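PDB 4DTH: VgrG protein from Vibrio cholerae, which probably cross-links actin as a secreted toxin, through an actin cross-linking domain that binds ATP and magnesium and resembles glutamine synthetase-type ligases. Local coordinates for residues A[331-336]-A[347-352]; A[273-278]-A[326-331]. One frame throughout, in Å; residues are numbered along the deposited sequence.

Interaction 1 of 2, residues A[331-336]-A[347-352]. With ATP (adenosine-5'-triphosphate), chain B.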
# COMPACT_ATOMS: atom_id res chain seq x y z
N HIS A 331 -5.39 7.97 -1.01
CA HIS A 331 -6.45 6.97 -1.01
C HIS A 331 -6.14 5.73 -0.16
O HIS A 331 -5.12 5.08 -0.38
CB HIS A 331 -6.92 6.62 -2.43
CG HIS A 331 -8.09 5.70 -2.45
ND1 HIS A 331 -9.30 6.03 -1.86
CD2 HIS A 331 -8.21 4.48 -3.02
CE1 HIS A 331 -10.10 5.00 -2.06
NE2 HIS A 331 -9.48 4.04 -2.76
N GLY A 332 -6.98 5.45 0.81
CA GLY A 332 -6.79 4.32 1.70
C GLY A 332 -7.50 3.06 1.24
O GLY A 332 -8.28 3.10 0.29
N ILE A 333 -7.22 1.94 1.92
CA ILE A 333 -7.90 0.66 1.72
C ILE A 333 -8.87 0.64 2.90
O ILE A 333 -8.49 0.32 4.03
CB ILE A 333 -6.92 -0.54 1.69
CG1 ILE A 333 -5.91 -0.38 0.51
CG2 ILE A 333 -7.71 -1.87 1.56
CD1 ILE A 333 -4.58 -1.10 0.68
N ASN A 334 -10.11 1.11 2.64
CA ASN A 334 -11.12 1.36 3.67
C ASN A 334 -12.30 0.41 3.72
O ASN A 334 -13.14 0.54 4.61
CB ASN A 334 -11.62 2.81 3.54
CG ASN A 334 -10.50 3.82 3.59
OD1 ASN A 334 -9.45 3.57 4.20
ND2 ASN A 334 -10.66 4.95 2.92
N ASN A 335 -12.35 -0.54 2.79
CA ASN A 335 -13.44 -1.51 2.68
C ASN A 335 -13.00 -2.94 3.02
O ASN A 335 -13.71 -3.89 2.71
CB ASN A 335 -14.03 -1.44 1.26
CG ASN A 335 -13.05 -1.72 0.15
OD1 ASN A 335 -11.83 -1.83 0.35
ND2 ASN A 335 -13.57 -1.84 -1.07
N ALA A 336 -11.82 -3.09 3.65
CA ALA A 336 -11.29 -4.42 4.01
C ALA A 336 -11.92 -4.87 5.33
O ALA A 336 -12.10 -4.06 6.24
CB ALA A 336 -9.78 -4.37 4.14
N ALA A 347 -11.04 -4.24 9.17
CA ALA A 347 -9.64 -4.58 9.03
C ALA A 347 -8.92 -3.27 8.75
O ALA A 347 -9.44 -2.40 8.04
CB ALA A 347 -9.43 -5.55 7.86
N ILE A 348 -7.73 -3.12 9.33
CA ILE A 348 -6.87 -1.96 9.11
C ILE A 348 -5.57 -2.45 8.52
O ILE A 348 -5.05 -3.48 8.93
CB ILE A 348 -6.71 -1.03 10.35
CG1 ILE A 348 -6.21 -1.81 11.60
CG2 ILE A 348 -8.03 -0.27 10.60
CD1 ILE A 348 -5.92 -0.93 12.88
N LEU A 349 -5.09 -1.74 7.49
CA LEU A 349 -3.93 -2.16 6.71
C LEU A 349 -2.69 -1.33 6.89
O LEU A 349 -2.77 -0.14 7.14
CB LEU A 349 -4.32 -2.23 5.23
CG LEU A 349 -4.98 -3.54 4.79
CD1 LEU A 349 -6.41 -3.70 5.36
CD2 LEU A 349 -5.03 -3.62 3.33
N PHE A 350 -1.51 -1.98 6.72
CA PHE A 350 -0.23 -1.31 6.92
C PHE A 350 0.77 -1.71 5.89
O PHE A 350 0.95 -2.91 5.63
CB PHE A 350 0.32 -1.61 8.33
CG PHE A 350 -0.64 -1.21 9.42
CD1 PHE A 350 -0.63 0.08 9.94
CD2 PHE A 350 -1.60 -2.11 9.89
CE1 PHE A 350 -1.57 0.47 10.91
CE2 PHE A 350 -2.53 -1.73 10.86
CZ PHE A 350 -2.51 -0.44 11.36
N GLU A 351 1.45 -0.72 5.30
CA GLU A 351 2.45 -0.96 4.28
C GLU A 351 3.85 -0.90 4.86
O GLU A 351 4.25 0.13 5.43
CB GLU A 351 2.28 0.08 3.15
CG GLU A 351 3.30 -0.03 2.04
CD GLU A 351 3.19 1.03 0.97
OE1 GLU A 351 2.06 1.42 0.62
OE2 GLU A 351 4.25 1.42 0.41
N PHE A 352 4.61 -1.98 4.69
CA PHE A 352 6.01 -2.05 5.10
C PHE A 352 6.80 -1.47 3.93
O PHE A 352 6.92 -2.12 2.88
CB PHE A 352 6.42 -3.50 5.40
CG PHE A 352 5.81 -4.01 6.69
CD1 PHE A 352 4.50 -4.48 6.71
CD2 PHE A 352 6.54 -4.01 7.87
CE1 PHE A 352 3.93 -4.94 7.91
CE2 PHE A 352 5.98 -4.49 9.06
CZ PHE A 352 4.67 -4.94 9.07
PG ATP B . -0.66 4.01 -2.57
O1G ATP B . 0.32 3.65 -1.49
O2G ATP B . -1.82 4.78 -2.01
O3G ATP B . -0.03 4.82 -3.66
PB ATP B . -2.17 2.19 -4.22
O1B ATP B . -3.41 3.01 -4.12
O2B ATP B . -1.58 2.39 -5.59
O3B ATP B . -1.19 2.63 -3.18
PA ATP B . -3.42 -0.06 -3.05
O1A ATP B . -4.08 0.93 -2.18
O2A ATP B . -4.51 -0.78 -3.84
O3A ATP B . -2.51 0.64 -4.00
O5' ATP B . -2.59 -1.08 -2.13
C5' ATP B . -2.10 -2.26 -2.78
C4' ATP B . -1.47 -3.23 -1.81
O4' ATP B . -2.41 -3.57 -0.75
C3' ATP B . -1.08 -4.56 -2.45
O3' ATP B . 0.10 -5.12 -1.88
C2' ATP B . -2.30 -5.42 -2.15
O2' ATP B . -2.08 -6.81 -2.29
C1' ATP B . -2.57 -4.98 -0.73
N9 ATP B . -3.89 -5.31 -0.18
C8 ATP B . -5.11 -4.94 -0.67
N7 ATP B . -6.12 -5.37 0.04
C5 ATP B . -5.52 -6.08 1.07
C6 ATP B . -6.04 -6.78 2.18
N6 ATP B . -7.35 -6.89 2.45
N1 ATP B . -5.16 -7.36 3.03
C2 ATP B . -3.85 -7.24 2.78
N3 ATP B . -3.24 -6.61 1.78
C4 ATP B . -4.14 -6.05 0.95
O HOH W 1 -10.29 -1.33 5.51
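Ile333, Ala336 and Leu349 form an apolar patch against ATP. Ile333 CG2 lies 3.7 Å from Leu349 CD2, the two side chains crossing at about a right angle, and Ala336 CB meets the other branch of the leucine, CD1, at 3.6 Å. Ala347 CB adds a contact with Ala336 CB. Leu349 CD2 also sits over one face of the adenine, 3.4 Å from ATP C5. With chi1 at -61°, Ile333 places CG2 anti to its backbone N and toward the leucine, while CG1 swings to the other side and carries CD1 to 3.4 Å from ATP O5'. Ala336 CB lies near the adenine amino group, N6.

The polar links are made by the backbone. Ala347 N donates to Ala336 O at 3.1 Å, reaching the oxygen from above its carbonyl plane. The bond lies next to the antiparallel pair of strands 337-338 and 343-352. One water bridges the loop and the strand: it accepts from Ala336 N at 3.0 Å and lies within donating reach of Ile333 O and Ala347 O, with more acceptors nearby than protons. Thr281 OG1 is a further partner of Ile333 O.

At the phosphate end, Glu351 belongs to a magnesium site with Glu28 and Gln174. Its chain is extended from the backbone, CG anti to N (chi1 178°), and OE1 comes within 3.5 Å of ATP O1G. Close carboxylate and phosphate oxygens imply charge compensation, probably shared by magnesium and Arg353, the salt-bridge partner of Glu351 OE2, while Leu349, two residues earlier, offers an apolar surface to the base.

Interaction 2 of 2, residues A[273-278]-A[326-331]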
# COMPACT_ATOMS: atom_id res chain seq x y z
N ASN A 273 8.10 7.03 3.70
CA ASN A 273 9.24 6.27 4.21
C ASN A 273 9.49 6.52 5.69
O ASN A 273 9.84 5.59 6.42
CB ASN A 273 10.50 6.56 3.39
CG ASN A 273 10.47 5.92 2.02
OD1 ASN A 273 9.63 5.06 1.72
ND2 ASN A 273 11.37 6.34 1.15
N ALA A 274 9.26 7.77 6.15
CA ALA A 274 9.44 8.15 7.55
C ALA A 274 8.49 7.40 8.50
O ALA A 274 8.85 7.20 9.66
CB ALA A 274 9.30 9.65 7.72
N TRP A 275 7.31 6.95 8.02
CA TRP A 275 6.39 6.16 8.85
C TRP A 275 6.99 4.76 9.10
O TRP A 275 6.74 4.18 10.16
CB TRP A 275 5.03 5.98 8.15
CG TRP A 275 4.14 7.18 8.24
CD1 TRP A 275 4.05 8.20 7.34
CD2 TRP A 275 3.18 7.46 9.26
NE1 TRP A 275 3.08 9.09 7.73
CE2 TRP A 275 2.56 8.69 8.93
CE3 TRP A 275 2.81 6.83 10.47
CZ2 TRP A 275 1.60 9.30 9.74
CZ3 TRP A 275 1.83 7.41 11.26
CH2 TRP A 275 1.24 8.63 10.90
N GLU A 276 7.73 4.20 8.10
CA GLU A 276 8.35 2.85 8.06
C GLU A 276 7.27 1.79 7.85
O GLU A 276 7.30 1.06 6.86
CB GLU A 276 9.21 2.55 9.30
CG GLU A 276 10.41 3.48 9.44
CD GLU A 276 11.31 3.19 10.63
OE1 GLU A 276 11.99 4.14 11.09
OE2 GLU A 276 11.33 2.03 11.11
N ILE A 277 6.31 1.73 8.77
CA ILE A 277 5.11 0.91 8.71
C ILE A 277 4.02 1.96 8.51
O ILE A 277 3.64 2.68 9.44
CB ILE A 277 4.92 0.01 9.96
CG1 ILE A 277 6.10 -0.98 10.09
CG2 ILE A 277 3.58 -0.73 9.89
CD1 ILE A 277 6.20 -1.77 11.43
N LEU A 278 3.57 2.09 7.27
CA LEU A 278 2.63 3.13 6.87
C LEU A 278 1.16 2.73 7.01
O LEU A 278 0.71 1.83 6.30
CB LEU A 278 2.93 3.54 5.41
CG LEU A 278 2.01 4.58 4.76
CD1 LEU A 278 2.20 5.96 5.38
CD2 LEU A 278 2.26 4.64 3.24
N GLY A 326 -9.78 12.52 6.91
CA GLY A 326 -8.51 12.70 6.22
C GLY A 326 -7.69 11.42 6.21
O GLY A 326 -7.79 10.61 7.14
N GLU A 327 -6.93 11.21 5.14
CA GLU A 327 -6.11 10.01 4.98
C GLU A 327 -4.66 10.29 5.39
O GLU A 327 -4.18 11.42 5.23
CB GLU A 327 -6.17 9.54 3.53
CG GLU A 327 -7.56 9.14 3.06
CD GLU A 327 -7.98 7.71 3.34
OE1 GLU A 327 -7.28 7.01 4.10
OE2 GLU A 327 -9.03 7.30 2.81
N VAL A 328 -3.96 9.25 5.89
CA VAL A 328 -2.55 9.36 6.28
C VAL A 328 -1.68 9.69 5.07
O VAL A 328 -0.83 10.59 5.17
CB VAL A 328 -2.07 8.08 7.03
CG1 VAL A 328 -0.55 8.04 7.18
CG2 VAL A 328 -2.74 7.98 8.41
N ALA A 329 -1.89 8.99 3.94
CA ALA A 329 -1.09 9.19 2.73
C ALA A 329 -1.87 8.82 1.47
O ALA A 329 -1.58 7.83 0.80
CB ALA A 329 0.21 8.38 2.82
N GLY A 330 -2.87 9.64 1.14
CA GLY A 330 -3.68 9.42 -0.05
C GLY A 330 -4.72 8.33 0.11
O GLY A 330 -4.92 7.81 1.23
N HIS A 331 -5.39 7.97 -1.01
CA HIS A 331 -6.45 6.97 -1.01
C HIS A 331 -6.14 5.73 -0.16
O HIS A 331 -5.12 5.08 -0.38
CB HIS A 331 -6.92 6.62 -2.43
CG HIS A 331 -8.09 5.70 -2.45
ND1 HIS A 331 -9.30 6.03 -1.86
CD2 HIS A 331 -8.21 4.48 -3.02
CE1 HIS A 331 -10.10 5.00 -2.06
NE2 HIS A 331 -9.48 4.04 -2.76
O HOH W 2 2.07 10.59 5.40
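Val328 and Ala329 carry segment 326-331 onto Trp275 and Leu278, in a buried contact without a direct hydrogen bond. Leading into it, Glu327 gives its carbonyl oxygen to the hydroxyl of Tyr321.

Val328 does most of the packing. Its CG1, anti to the backbone N (chi1 167°), approaches the Trp275 indole obliquely, 3.4 Å above the ring plane and displaced toward the rim. It touches CZ2 of Trp275 at 3.6 Å and reaches CE2 equally closely. The same methyl is 3.9 Å from Leu278 CD1, as the leucine and valine run alongside one another in opposing directions. Val328 O is linked to the indole through one water, which donates to the carbonyl at 2.9 Å and accepts from Trp275 NE1 at the same distance; the indole N-H is thus satisfied across the segments.

Both apolar partners belong to a helix-to-strand transition: after helix 269-275, Glu276 leaves helical geometry with a positive phi of 73°, and strand 277-279 follows at once, pairing antiparallel with strand 343-352. Trp200 meets the Trp275 ring edge-to-face, and residues of helix 221-245 also pack on the indole.

Ala329 comes next, its CB 4.0 Å from Leu278 CD1, so the leucine end meets two consecutive residues of the loop. The chain then turns through Gly330, whose positive phi of 77° favours a residue without a side chain. At His331 the loop has moved on to the ATP pocket, where the histidine carbonyl oxygen accepts a hydrogen bond from Arg280 NH1.

In the fold
Interactions 1 and 2 share His331, and their centres lie about 10 Å apart: one loop, leaving helix 312-323, first packs on the helix-to-strand turn and then runs alongside ATP. Neighbouring strands 277-279 and 343-352 also join them, with Leu278 N probably hydrogen-bonded to Glu351 O (2.8 Å) and Ile277 CD1 packed 3.6 Å from Phe352 CE2. Within the loop, Glu327 OE2 probably bonds Asn334 ND2 at 2.9 Å. Interaction 1 lines the nucleotide pocket directly. Interaction 2 lies next to it, the side chain of Leu278 being about 5 Å from ATP and about 7 Å from a magnesium ion.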